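Protein mini spindles (Drosophila melanogaster, PDB 5VJC) probably binds tubulin through its HEAT-repeat TOG domains and thereby promotes microtubule dynamics and mitotic spindle formation. Local coordinates at residues Ala57-Asp62 against Asp90-Trp95; Lys69-Leu74 against Pro105-Lys110; Lys94-Arg99 against Glu113-Val118; Ser135-His140 against Arg157-Gln162. All blocks are in the same frame, centred on the assembly; numbering follows the deposited sequence.

Contact 1 of 4, residues Ala57-Asp62 against Asp90-Trp95; sequences ANMFHD and DLILKW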
loop_
_atom_site.group_PDB
_atom_site.type_symbol
_atom_site.label_atom_id
_atom_site.label_comp_id
_atom_site.label_asym_id
_atom_site.label_seq_id
_atom_site.Cartn_x
_atom_site.Cartn_y
_atom_site.Cartn_z
ATOM N N ALA A 57 12.902 19.562 10.046
ATOM C CA ALA A 57 14.341 19.322 10.080
ATOM C C ALA A 57 14.659 17.840 10.328
ATOM O O ALA A 57 15.485 17.254 9.623
ATOM C CB ALA A 57 15.015 20.203 11.149
ATOM N N ASN A 58 13.985 17.246 11.314
ATOM C CA ASN A 58 14.177 15.831 11.660
ATOM C C ASN A 58 13.688 14.882 10.582
ATOM O O ASN A 58 14.265 13.817 10.372
ATOM C CB ASN A 58 13.466 15.505 12.975
ATOM C CG ASN A 58 14.201 16.056 14.173
ATOM O OD1 ASN A 58 15.426 16.148 14.156
ATOM N ND2 ASN A 58 13.462 16.440 15.211
ATOM N N MET A 59 12.629 15.294 9.894
ATOM C CA MET A 59 12.002 14.506 8.840
ATOM C C MET A 59 12.943 14.272 7.671
ATOM O O MET A 59 12.921 13.207 7.045
ATOM C CB MET A 59 10.727 15.200 8.347
ATOM C CG MET A 59 9.506 14.927 9.203
ATOM S SD MET A 59 8.092 15.963 8.748
ATOM C CE MET A 59 6.795 15.096 9.605
ATOM N N PHE A 60 13.776 15.262 7.374
ATOM C CA PHE A 60 14.644 15.144 6.214
ATOM C C PHE A 60 16.122 14.999 6.605
ATOM O O PHE A 60 17.017 15.160 5.788
ATOM C CB PHE A 60 14.396 16.325 5.276
ATOM C CG PHE A 60 12.971 16.373 4.776
ATOM C CD1 PHE A 60 12.559 15.543 3.738
ATOM C CD2 PHE A 60 12.023 17.178 5.396
ATOM C CE1 PHE A 60 11.237 15.549 3.292
ATOM C CE2 PHE A 60 10.688 17.191 4.960
ATOM C CZ PHE A 60 10.292 16.377 3.910
ATOM N N HIS A 61 16.357 14.629 7.854
ATOM C CA HIS A 61 17.687 14.254 8.291
ATOM C C HIS A 61 18.046 12.900 7.647
ATOM O O HIS A 61 17.172 12.071 7.393
ATOM C CB HIS A 61 17.737 14.184 9.818
ATOM C CG HIS A 61 19.114 14.307 10.387
ATOM N ND1 HIS A 61 20.097 13.360 10.181
ATOM C CD2 HIS A 61 19.672 15.267 11.165
ATOM C CE1 HIS A 61 21.201 13.731 10.803
ATOM N NE2 HIS A 61 20.972 14.888 11.402
ATOM N N ASP A 62 19.322 12.675 7.371
ATOM C CA ASP A 62 19.727 11.421 6.742
ATOM C C ASP A 62 19.732 10.258 7.739
ATOM O O ASP A 62 19.644 9.102 7.347
ATOM C CB ASP A 62 21.106 11.565 6.089
ATOM C CG ASP A 62 21.025 11.670 4.562
ATOM O OD1 ASP A 62 19.949 12.043 4.029
ATOM O OD2 ASP A 62 22.044 11.383 3.892
ATOM N N ASP A 90 -2.068 13.984 3.929
ATOM C CA ASP A 90 -1.400 13.772 2.649
ATOM C C ASP A 90 0.121 13.963 2.774
ATOM O O ASP A 90 0.905 13.183 2.200
ATOM C CB ASP A 90 -2.005 14.702 1.568
ATOM C CG ASP A 90 -1.842 16.200 1.897
ATOM O OD1 ASP A 90 -2.182 16.616 3.028
ATOM O OD2 ASP A 90 -1.369 16.960 1.013
ATOM N N LEU A 91 0.544 14.961 3.553
ATOM C CA LEU A 91 1.968 15.212 3.788
ATOM C C LEU A 91 2.599 14.073 4.593
ATOM O O LEU A 91 3.722 13.650 4.319
ATOM C CB LEU A 91 2.177 16.536 4.546
ATOM C CG LEU A 91 1.563 17.763 3.851
ATOM C CD1 LEU A 91 1.639 19.018 4.751
ATOM C CD2 LEU A 91 2.319 17.973 2.557
ATOM N N ILE A 92 1.882 13.609 5.603
ATOM C CA ILE A 92 2.414 12.549 6.467
ATOM C C ILE A 92 2.508 11.219 5.709
ATOM O O ILE A 92 3.500 10.494 5.861
ATOM C CB ILE A 92 1.562 12.359 7.732
ATOM C CG1 ILE A 92 1.605 13.624 8.605
ATOM C CG2 ILE A 92 2.054 11.172 8.540
ATOM C CD1 ILE A 92 3.006 14.107 8.899
ATOM N N LEU A 93 1.494 10.911 4.894
ATOM C CA LEU A 93 1.537 9.708 4.066
ATOM C C LEU A 93 2.723 9.788 3.107
ATOM O O LEU A 93 3.468 8.809 2.966
ATOM C CB LEU A 93 0.220 9.491 3.293
ATOM C CG LEU A 93 -1.019 9.166 4.151
ATOM C CD1 LEU A 93 -2.278 9.057 3.306
ATOM C CD2 LEU A 93 -0.812 7.859 4.999
ATOM N N LYS A 94 2.911 10.948 2.468
ATOM C CA LYS A 94 4.053 11.149 1.565
ATOM C C LYS A 94 5.381 10.943 2.268
ATOM O O LYS A 94 6.296 10.328 1.706
ATOM C CB LYS A 94 4.039 12.544 0.938
ATOM C CG LYS A 94 3.018 12.723 -0.177
ATOM C CD LYS A 94 2.981 14.174 -0.690
ATOM C CE LYS A 94 2.028 14.281 -1.877
ATOM N NZ LYS A 94 1.981 15.664 -2.444
ATOM N N TRP A 95 5.502 11.468 3.481
ATOM C CA TRP A 95 6.772 11.350 4.207
ATOM C C TRP A 95 7.064 9.869 4.507
ATOM O O TRP A 95 8.203 9.429 4.441
ATOM C CB TRP A 95 6.759 12.154 5.514
ATOM C CG TRP A 95 8.047 12.005 6.291
ATOM C CD1 TRP A 95 9.261 12.561 5.984
ATOM C CD2 TRP A 95 8.253 11.231 7.485
ATOM N NE1 TRP A 95 10.205 12.179 6.915
ATOM C CE2 TRP A 95 9.611 11.373 7.848
ATOM C CE3 TRP A 95 7.418 10.445 8.291
ATOM C CZ2 TRP A 95 10.152 10.746 8.966
ATOM C CZ3 TRP A 95 7.963 9.818 9.407
ATOM C CH2 TRP A 95 9.312 9.974 9.734
#

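Contact 2 of 4, residues Lys69-Leu74 against Pro105-Lys110; sequences KVIEQL and PSVLIK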
loop_
_atom_site.group_PDB
_atom_site.type_symbol
_atom_site.label_atom_id
_atom_site.label_comp_id
_atom_site.label_asym_id
_atom_site.label_seq_id
_atom_site.Cartn_x
_atom_site.Cartn_y
_atom_site.Cartn_z
ATOM N N LYS A 69 12.372 9.110 15.879
ATOM C CA LYS A 69 11.907 10.200 16.734
ATOM C C LYS A 69 10.660 10.879 16.177
ATOM O O LYS A 69 9.675 11.078 16.894
ATOM C CB LYS A 69 13.017 11.249 16.916
ATOM C CG LYS A 69 12.596 12.439 17.771
ATOM C CD LYS A 69 13.819 13.339 17.977
ATOM C CE LYS A 69 13.576 14.400 19.027
ATOM N NZ LYS A 69 14.828 15.162 19.283
ATOM N N VAL A 70 10.708 11.241 14.898
ATOM C CA VAL A 70 9.544 11.850 14.249
ATOM C C VAL A 70 8.296 10.982 14.402
ATOM O O VAL A 70 7.225 11.463 14.793
ATOM C CB VAL A 70 9.810 12.108 12.750
ATOM C CG1 VAL A 70 8.507 12.451 12.021
ATOM C CG2 VAL A 70 10.821 13.242 12.577
ATOM N N ILE A 71 8.430 9.686 14.125
ATOM C CA ILE A 71 7.282 8.780 14.250
ATOM C C ILE A 71 6.770 8.698 15.692
ATOM O O ILE A 71 5.566 8.743 15.935
ATOM C CB ILE A 71 7.632 7.368 13.751
ATOM C CG1 ILE A 71 7.813 7.396 12.228
ATOM C CG2 ILE A 71 6.522 6.387 14.157
ATOM C CD1 ILE A 71 8.703 6.303 11.684
ATOM N N GLU A 72 7.690 8.590 16.648
ATOM C CA GLU A 72 7.298 8.620 18.054
ATOM C C GLU A 72 6.552 9.921 18.426
ATOM O O GLU A 72 5.553 9.897 19.130
ATOM C CB GLU A 72 8.526 8.460 18.940
ATOM C CG GLU A 72 8.194 8.395 20.414
ATOM C CD GLU A 72 9.438 8.194 21.261
ATOM O OE1 GLU A 72 10.310 9.100 21.279
ATOM O OE2 GLU A 72 9.548 7.124 21.896
ATOM N N GLN A 73 7.042 11.056 17.947
ATOM C CA GLN A 73 6.375 12.320 18.251
ATOM C C GLN A 73 4.980 12.357 17.622
ATOM O O GLN A 73 4.004 12.718 18.274
ATOM C CB GLN A 73 7.227 13.490 17.783
ATOM C CG GLN A 73 8.404 13.756 18.699
ATOM C CD GLN A 73 9.429 14.671 18.082
ATOM O OE1 GLN A 73 9.517 14.788 16.864
ATOM N NE2 GLN A 73 10.222 15.323 18.923
ATOM N N LEU A 74 4.871 11.948 16.363
ATOM C CA LEU A 74 3.565 11.944 15.710
ATOM C C LEU A 74 2.614 10.979 16.403
ATOM O O LEU A 74 1.419 11.262 16.553
ATOM C CB LEU A 74 3.710 11.581 14.230
ATOM C CG LEU A 74 4.443 12.580 13.342
ATOM C CD1 LEU A 74 4.811 11.943 11.998
ATOM C CD2 LEU A 74 3.570 13.817 13.149
ATOM N N PRO A 105 14.717 -1.515 9.160
ATOM C CA PRO A 105 13.585 -2.297 9.665
ATOM C C PRO A 105 12.892 -1.641 10.853
ATOM O O PRO A 105 11.673 -1.768 10.968
ATOM C CB PRO A 105 14.233 -3.627 10.083
ATOM C CG PRO A 105 15.508 -3.695 9.292
ATOM C CD PRO A 105 15.978 -2.283 9.180
ATOM N N SER A 106 13.645 -0.973 11.727
ATOM C CA SER A 106 13.027 -0.320 12.871
ATOM C C SER A 106 12.070 0.767 12.377
ATOM O O SER A 106 10.954 0.901 12.876
ATOM C CB SER A 106 14.077 0.289 13.807
ATOM O OG SER A 106 14.982 -0.700 14.266
ATOM N N VAL A 107 12.515 1.531 11.387
ATOM C CA VAL A 107 11.703 2.641 10.877
ATOM C C VAL A 107 10.443 2.088 10.206
ATOM O O VAL A 107 9.342 2.623 10.381
ATOM C CB VAL A 107 12.503 3.532 9.887
ATOM C CG1 VAL A 107 11.583 4.533 9.216
ATOM C CG2 VAL A 107 13.632 4.259 10.611
ATOM N N LEU A 108 10.589 0.986 9.475
ATOM C CA LEU A 108 9.428 0.392 8.830
ATOM C C LEU A 108 8.413 -0.107 9.867
ATOM O O LEU A 108 7.222 0.190 9.763
ATOM C CB LEU A 108 9.854 -0.726 7.880
ATOM C CG LEU A 108 10.773 -0.318 6.728
ATOM C CD1 LEU A 108 11.258 -1.555 5.959
ATOM C CD2 LEU A 108 10.070 0.628 5.790
ATOM N N ILE A 109 8.871 -0.822 10.892
ATOM C CA ILE A 109 7.945 -1.398 11.873
ATOM C C ILE A 109 7.222 -0.330 12.699
ATOM O O ILE A 109 6.020 -0.414 12.940
ATOM C CB ILE A 109 8.667 -2.384 12.834
ATOM C CG1 ILE A 109 8.992 -3.698 12.101
ATOM C CG2 ILE A 109 7.784 -2.685 14.053
ATOM C CD1 ILE A 109 10.176 -4.481 12.678
ATOM N N LYS A 110 7.969 0.651 13.161
ATOM C CA LYS A 110 7.370 1.734 13.927
ATOM C C LYS A 110 6.489 2.642 13.037
ATOM O O LYS A 110 5.426 3.060 13.473
ATOM C CB LYS A 110 8.457 2.549 14.631
ATOM C CG LYS A 110 9.286 1.734 15.642
ATOM C CD LYS A 110 8.384 1.073 16.694
ATOM C CE LYS A 110 8.019 2.055 17.801
ATOM N NZ LYS A 110 7.138 1.405 18.819
#

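Contact 3 of 4, residues Lys94-Arg99 against Glu113-Val118; sequences KWLTLR and EYLVQV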
loop_
_atom_site.group_PDB
_atom_site.type_symbol
_atom_site.label_atom_id
_atom_site.label_comp_id
_atom_site.label_asym_id
_atom_site.label_seq_id
_atom_site.Cartn_x
_atom_site.Cartn_y
_atom_site.Cartn_z
ATOM N N LYS A 94 2.911 10.948 2.468
ATOM C CA LYS A 94 4.053 11.149 1.565
ATOM C C LYS A 94 5.381 10.943 2.268
ATOM O O LYS A 94 6.296 10.328 1.706
ATOM C CB LYS A 94 4.039 12.544 0.938
ATOM C CG LYS A 94 3.018 12.723 -0.177
ATOM C CD LYS A 94 2.981 14.174 -0.690
ATOM C CE LYS A 94 2.028 14.281 -1.877
ATOM N NZ LYS A 94 1.981 15.664 -2.444
ATOM N N TRP A 95 5.502 11.468 3.481
ATOM C CA TRP A 95 6.772 11.350 4.207
ATOM C C TRP A 95 7.064 9.869 4.507
ATOM O O TRP A 95 8.203 9.429 4.441
ATOM C CB TRP A 95 6.759 12.154 5.514
ATOM C CG TRP A 95 8.047 12.005 6.291
ATOM C CD1 TRP A 95 9.261 12.561 5.984
ATOM C CD2 TRP A 95 8.253 11.231 7.485
ATOM N NE1 TRP A 95 10.205 12.179 6.915
ATOM C CE2 TRP A 95 9.611 11.373 7.848
ATOM C CE3 TRP A 95 7.418 10.445 8.291
ATOM C CZ2 TRP A 95 10.152 10.746 8.966
ATOM C CZ3 TRP A 95 7.963 9.818 9.407
ATOM C CH2 TRP A 95 9.312 9.974 9.734
ATOM N N LEU A 96 6.026 9.109 4.822
ATOM C CA LEU A 96 6.235 7.693 5.100
ATOM C C LEU A 96 6.607 6.935 3.820
ATOM O O LEU A 96 7.453 6.049 3.870
ATOM C CB LEU A 96 5.004 7.093 5.790
ATOM C CG LEU A 96 4.913 7.707 7.196
ATOM C CD1 LEU A 96 3.518 7.623 7.767
ATOM C CD2 LEU A 96 5.970 7.062 8.145
ATOM N N THR A 97 6.032 7.306 2.677
ATOM C CA THR A 97 6.387 6.632 1.429
ATOM C C THR A 97 7.886 6.797 1.135
ATOM O O THR A 97 8.505 5.894 0.564
ATOM C CB THR A 97 5.574 7.132 0.197
ATOM O OG1 THR A 97 5.941 8.476 -0.142
ATOM C CG2 THR A 97 4.040 7.023 0.434
ATOM N N LEU A 98 8.481 7.927 1.530
ATOM C CA LEU A 98 9.938 8.060 1.390
ATOM C C LEU A 98 10.689 7.074 2.291
ATOM O O LEU A 98 11.651 6.452 1.867
ATOM C CB LEU A 98 10.386 9.488 1.699
ATOM C CG LEU A 98 9.808 10.561 0.789
ATOM C CD1 LEU A 98 10.241 11.921 1.330
ATOM C CD2 LEU A 98 10.276 10.383 -0.671
ATOM N N ARG A 99 10.213 6.917 3.525
ATOM C CA ARG A 99 10.782 5.969 4.482
ATOM C C ARG A 99 10.623 4.504 4.076
ATOM O O ARG A 99 11.312 3.627 4.607
ATOM C CB ARG A 99 10.149 6.174 5.868
ATOM C CG ARG A 99 10.631 7.455 6.529
ATOM C CD ARG A 99 12.112 7.577 6.258
ATOM N NE ARG A 99 12.649 8.929 6.360
ATOM C CZ ARG A 99 12.232 9.975 5.660
ATOM N NH1 ARG A 99 11.218 9.861 4.813
ATOM N NH2 ARG A 99 12.814 11.161 5.829
ATOM N N GLU A 113 3.273 0.685 12.551
ATOM C CA GLU A 113 2.450 0.771 13.768
ATOM C C GLU A 113 1.707 2.098 13.875
ATOM O O GLU A 113 0.546 2.133 14.234
ATOM C CB GLU A 113 3.291 0.637 15.037
ATOM C CG GLU A 113 3.515 -0.744 15.575
ATOM C CD GLU A 113 4.326 -0.695 16.871
ATOM O OE1 GLU A 113 4.232 0.329 17.592
ATOM O OE2 GLU A 113 5.058 -1.668 17.155
ATOM N N TYR A 114 2.424 3.192 13.634
ATOM C CA TYR A 114 1.811 4.525 13.611
ATOM C C TYR A 114 0.672 4.574 12.615
ATOM O O TYR A 114 -0.432 5.020 12.923
ATOM C CB TYR A 114 2.857 5.590 13.270
ATOM C CG TYR A 114 2.279 6.988 13.015
ATOM C CD1 TYR A 114 1.507 7.634 13.976
ATOM C CD2 TYR A 114 2.522 7.655 11.816
ATOM C CE1 TYR A 114 0.992 8.908 13.748
ATOM C CE2 TYR A 114 2.013 8.934 11.587
ATOM C CZ TYR A 114 1.254 9.551 12.550
ATOM O OH TYR A 114 0.738 10.815 12.300
ATOM N N LEU A 115 0.937 4.089 11.412
ATOM C CA LEU A 115 -0.073 4.081 10.357
ATOM C C LEU A 115 -1.340 3.347 10.764
ATOM O O LEU A 115 -2.441 3.757 10.381
ATOM C CB LEU A 115 0.499 3.452 9.082
ATOM C CG LEU A 115 1.342 4.435 8.273
ATOM C CD1 LEU A 115 2.210 3.667 7.306
ATOM C CD2 LEU A 115 0.420 5.420 7.521
ATOM N N VAL A 116 -1.183 2.248 11.512
ATOM C CA VAL A 116 -2.342 1.548 12.037
ATOM C C VAL A 116 -3.145 2.487 12.937
ATOM O O VAL A 116 -4.363 2.519 12.825
ATOM C CB VAL A 116 -1.951 0.258 12.802
ATOM C CG1 VAL A 116 -3.158 -0.335 13.528
ATOM C CG2 VAL A 116 -1.374 -0.763 11.825
ATOM N N GLN A 117 -2.478 3.248 13.812
ATOM C CA GLN A 117 -3.186 4.212 14.680
ATOM C C GLN A 117 -3.873 5.302 13.841
ATOM O O GLN A 117 -5.002 5.709 14.124
ATOM C CB GLN A 117 -2.246 4.898 15.682
ATOM C CG GLN A 117 -1.305 4.044 16.544
ATOM C CD GLN A 117 -0.261 4.939 17.226
ATOM O OE1 GLN A 117 0.954 4.838 16.969
ATOM N NE2 GLN A 117 -0.742 5.869 18.065
ATOM N N VAL A 118 -3.179 5.776 12.813
ATOM C CA VAL A 118 -3.741 6.787 11.908
ATOM C C VAL A 118 -4.999 6.299 11.201
ATOM O O VAL A 118 -6.016 6.991 11.193
ATOM C CB VAL A 118 -2.715 7.214 10.838
ATOM C CG1 VAL A 118 -3.391 8.005 9.709
ATOM C CG2 VAL A 118 -1.603 8.040 11.477
#

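Contact 4 of 4, residues Ser135-His140 against Arg157-Gln162; sequences SSFVPH and RRVLRQ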
loop_
_atom_site.group_PDB
_atom_site.type_symbol
_atom_site.label_atom_id
_atom_site.label_comp_id
_atom_site.label_asym_id
_atom_site.label_seq_id
_atom_site.Cartn_x
_atom_site.Cartn_y
_atom_site.Cartn_z
ATOM N N SER A 135 -3.595 7.290 -4.054
ATOM C CA SER A 135 -2.642 7.090 -5.147
ATOM C C SER A 135 -1.195 7.340 -4.744
ATOM O O SER A 135 -0.291 6.690 -5.239
ATOM C CB SER A 135 -2.985 8.011 -6.325
ATOM O OG SER A 135 -4.038 7.443 -7.062
ATOM N N SER A 136 -0.983 8.311 -3.869
ATOM C CA SER A 136 0.373 8.674 -3.467
ATOM C C SER A 136 0.966 7.639 -2.532
ATOM O O SER A 136 2.186 7.594 -2.343
ATOM C CB SER A 136 0.377 10.021 -2.763
ATOM O OG SER A 136 -0.164 9.849 -1.459
ATOM N N PHE A 137 0.092 6.826 -1.932
ATOM C CA PHE A 137 0.466 6.049 -0.760
ATOM C C PHE A 137 0.497 4.543 -1.004
ATOM O O PHE A 137 1.494 3.906 -0.729
ATOM C CB PHE A 137 -0.494 6.356 0.393
ATOM C CG PHE A 137 -0.240 5.540 1.632
ATOM C CD1 PHE A 137 0.976 5.618 2.296
ATOM C CD2 PHE A 137 -1.226 4.691 2.137
ATOM C CE1 PHE A 137 1.218 4.846 3.459
ATOM C CE2 PHE A 137 -1.002 3.932 3.299
ATOM C CZ PHE A 137 0.216 4.014 3.954
ATOM N N VAL A 138 -0.596 3.993 -1.516
ATOM C CA VAL A 138 -0.754 2.538 -1.620
ATOM C C VAL A 138 0.304 1.786 -2.458
ATOM O O VAL A 138 0.770 0.751 -2.011
ATOM C CB VAL A 138 -2.160 2.201 -2.151
ATOM C CG1 VAL A 138 -2.387 0.676 -2.246
ATOM C CG2 VAL A 138 -3.203 2.859 -1.258
ATOM N N PRO A 139 0.697 2.297 -3.654
ATOM C CA PRO A 139 1.706 1.548 -4.428
ATOM C C PRO A 139 3.014 1.372 -3.664
ATOM O O PRO A 139 3.675 0.328 -3.766
ATOM C CB PRO A 139 1.943 2.423 -5.671
ATOM C CG PRO A 139 0.788 3.309 -5.750
ATOM C CD PRO A 139 0.212 3.478 -4.383
ATOM N N HIS A 140 3.363 2.403 -2.894
ATOM C CA HIS A 140 4.598 2.419 -2.153
ATOM C C HIS A 140 4.506 1.536 -0.933
ATOM O O HIS A 140 5.473 0.844 -0.586
ATOM C CB HIS A 140 4.966 3.854 -1.760
ATOM C CG HIS A 140 5.059 4.774 -2.930
ATOM N ND1 HIS A 140 6.108 4.731 -3.823
ATOM C CD2 HIS A 140 4.209 5.727 -3.383
ATOM C CE1 HIS A 140 5.914 5.643 -4.761
ATOM N NE2 HIS A 140 4.769 6.260 -4.520
ATOM N N ARG A 157 0.369 -5.561 5.638
ATOM C CA ARG A 157 -0.925 -6.192 5.468
ATOM C C ARG A 157 -1.990 -5.545 6.375
ATOM O O ARG A 157 -3.126 -5.310 5.955
ATOM C CB ARG A 157 -0.792 -7.709 5.749
ATOM C CG ARG A 157 -1.968 -8.606 5.323
ATOM C CD ARG A 157 -1.437 -9.930 4.664
ATOM N NE ARG A 157 -0.272 -10.431 5.376
ATOM C CZ ARG A 157 0.794 -10.968 4.792
ATOM N NH1 ARG A 157 0.826 -11.108 3.474
ATOM N NH2 ARG A 157 1.816 -11.377 5.538
ATOM N N ARG A 158 -1.632 -5.254 7.620
ATOM C CA ARG A 158 -2.587 -4.686 8.578
ATOM C C ARG A 158 -3.062 -3.294 8.121
ATOM O O ARG A 158 -4.270 -2.985 8.115
ATOM C CB ARG A 158 -1.945 -4.618 9.969
ATOM C CG ARG A 158 -2.773 -3.929 11.036
ATOM C CD ARG A 158 -3.789 -4.838 11.716
ATOM N NE ARG A 158 -4.347 -4.229 12.927
ATOM C CZ ARG A 158 -5.424 -3.439 12.950
ATOM N NH1 ARG A 158 -6.084 -3.159 11.830
ATOM N NH2 ARG A 158 -5.853 -2.929 14.101
ATOM N N VAL A 159 -2.103 -2.468 7.719
ATOM C CA VAL A 159 -2.402 -1.140 7.166
ATOM C C VAL A 159 -3.192 -1.272 5.871
ATOM O O VAL A 159 -4.185 -0.598 5.685
ATOM C CB VAL A 159 -1.087 -0.338 6.908
ATOM C CG1 VAL A 159 -1.371 1.007 6.159
ATOM C CG2 VAL A 159 -0.342 -0.098 8.218
ATOM N N LEU A 160 -2.750 -2.139 4.964
ATOM C CA LEU A 160 -3.459 -2.281 3.696
ATOM C C LEU A 160 -4.931 -2.661 3.931
ATOM O O LEU A 160 -5.853 -2.178 3.244
ATOM C CB LEU A 160 -2.781 -3.322 2.805
ATOM C CG LEU A 160 -3.298 -3.384 1.359
ATOM C CD1 LEU A 160 -2.807 -2.196 0.516
ATOM C CD2 LEU A 160 -2.914 -4.688 0.690
ATOM N N ARG A 161 -5.169 -3.470 4.956
ATOM C CA ARG A 161 -6.537 -3.934 5.187
ATOM C C ARG A 161 -7.376 -2.921 5.947
ATOM O O ARG A 161 -8.589 -3.087 6.066
ATOM C CB ARG A 161 -6.506 -5.278 5.895
ATOM C CG ARG A 161 -6.031 -6.359 4.927
ATOM C CD ARG A 161 -5.849 -7.711 5.599
ATOM N NE ARG A 161 -5.233 -8.652 4.674
ATOM C CZ ARG A 161 -5.085 -9.953 4.916
ATOM N NH1 ARG A 161 -5.548 -10.475 6.049
ATOM N NH2 ARG A 161 -4.507 -10.732 4.006
ATOM N N GLN A 162 -6.731 -1.851 6.404
ATOM C CA GLN A 162 -7.436 -0.659 6.841
ATOM C C GLN A 162 -7.699 0.301 5.679
ATOM O O GLN A 162 -8.746 0.913 5.623
ATOM C CB GLN A 162 -6.640 0.075 7.909
ATOM C CG GLN A 162 -6.498 -0.680 9.209
ATOM C CD GLN A 162 -5.612 0.079 10.141
ATOM O OE1 GLN A 162 -4.431 0.329 9.828
ATOM N NE2 GLN A 162 -6.177 0.519 11.266
#

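Contact 1 of 4, residues Ala57-Asp62 against Asp90-Trp95
M59 passes obliquely over one face of the W95 indole, while the ring of F60 stands almost perpendicular to it, the two planes meeting at 80°. The chain of M59 runs out extended beyond CG, and its CG sits over the five-membered ring, 3.9 Å from the ring centroid and 20° off the normal, a CH-pi contact. SD lies further off above the same ring, a Met-aromatic contact. M59 CE ends 4.0 Å from I92 CD1, the two side chains crossing at about a right angle. W95 turns an edge toward the face of F60 in a T-shaped stack with centroids 5.8 Å apart. In its own plane the indole reaches the backbone: W95 NE1 donates almost straight to M59 O at 2.9 Å, although the position of that oxygen is less certain. M46 and T39 of helix 36-48 pack on M59 and F60. The Met-aromatic and T-shaped pairs join the end of helix 53-59, and the residue just after it, to helix 89-99 of the TOG fold.

Contact 2 of 4, residues Lys69-Leu74 against Pro105-Lys110
With CG1 anti to the carbonyl carbon (chi1 -69°) and CD1 roughly anti to CA (chi2 155°), I71 sends two methyl groups across to the helix that holds V107 and K110. I71 CD1 lies 4.0 Å from V107 O and only slightly further, 4.2 Å, from V107 CG1, which is anti to its own backbone N (chi1 171°); the two side chains meet at about a right angle. The other branch, I71 CG2, rests against the backbone, 3.6 Å from K110 O, so the isoleucine straddles one turn of helix 105-124. K110 starts out toward helix 64-77, but the end of its chain leads away, and the ammonium makes a long, weak ion pair with E113 on its own helix. W95 packs on I71, and F64 and L68 cover V107. Without any hydrogen bond between the segments, one isoleucine packs on the first turns of helix 105-124, side chain and backbone alike, joining helices that lie side by side in the HEAT-repeat solenoid without being consecutive in the chain.

Contact 3 of 4, residues Lys94-Arg99 against Glu113-Val118
L96 and L115 reach toward each other tip to tip from facing helices, and one methyl, L96 CD1, carries nearly all of the tight packing. It lies 3.8 Å from L115 CD2 and 3.9 Å from L115 CG, coming against that leucine from the side. The same methyl comes to the edge of the Y114 ring, near its plane, 4.2 Å from Y114 CD2. Y114 has CG anti to the backbone N (chi1 171°), which carries its ring toward helix 89-99, and one face of the ring is covered by V118 CG2 from the next turn of its own helix. Beyond this cluster the contact becomes loose: E113 is exposed, V116 and Q117 are partly so, and all three face other surroundings, with Q117 OE1 bonded to S75 OG. On helix 89-99, T97 OG1 donates to K94 O at 2.6 Å, an oxygen that also accepts from L98 N, and T97 OG1 is further bonded to W29 NE1. L115 also packs on V159 of helix 150-166. Since no polar bond crosses between these segments, their cohesion should come from dispersion and the burial of apolar surface.

Contact 4 of 4, residues Ser135-His140 against Arg157-Gln162
Helices 131-142 and 150-166, consecutive in the HEAT-repeat array, pack together near the centre of the chain through two pairs of apolar side chains. In the first, F137 presents the far edge of its ring to V159: CG1 of V159 lies near the ring plane, 4.1 Å from both F137 CE2 and F137 CZ. F137 has CG anti to the backbone N (chi1 177°), which extends the ring across toward the other helix. In the second pair V138 CG1 meets L160 CD1 at 4.0 Å, and the long axes of these two side chains are at about a right angle. The CB bond of L160 points neither at nor away from the other segment; with CG anti to the backbone N (chi1 -170°) and chi2 at 74°, its CD1 ends nearer. Helix 131-142 is kinked at P139, which has no N-H, and H140 N makes only a weak bond to F137 O. L115 packs on both F137 and V159, and Y175 of helix 169-178 on V138. On helix 150-166, R157 and R161 form salt bridges with E190 and E194. With four apolar side chains meeting and no hydrogen bond between the segments, the grip is probably hydrophobic.

Overall arrangement
From the N terminus, helix 53-59 is tied by contact 1 to helix 89-99, closing a span that takes in helices 64-77 and 82-87. Contact 2 starts inside that span and ends on helix 105-124, so contacts 1 and 2 cross; they touch where V70 and I71 meet W95. Contact 3 closes the shorter passage from helix 89-99 to helix 105-124. It shares K94 and W95 with contact 1, and its segments alternate with those of contact 2. Contact 4 follows in series, joining helices 131-142 and 150-166, and meets contact 3 where L115 packs on V159. Contacts 3 and 4 join consecutive helices, contacts 1 and 2 more distant ones, from the N-terminal part to mid-solenoid.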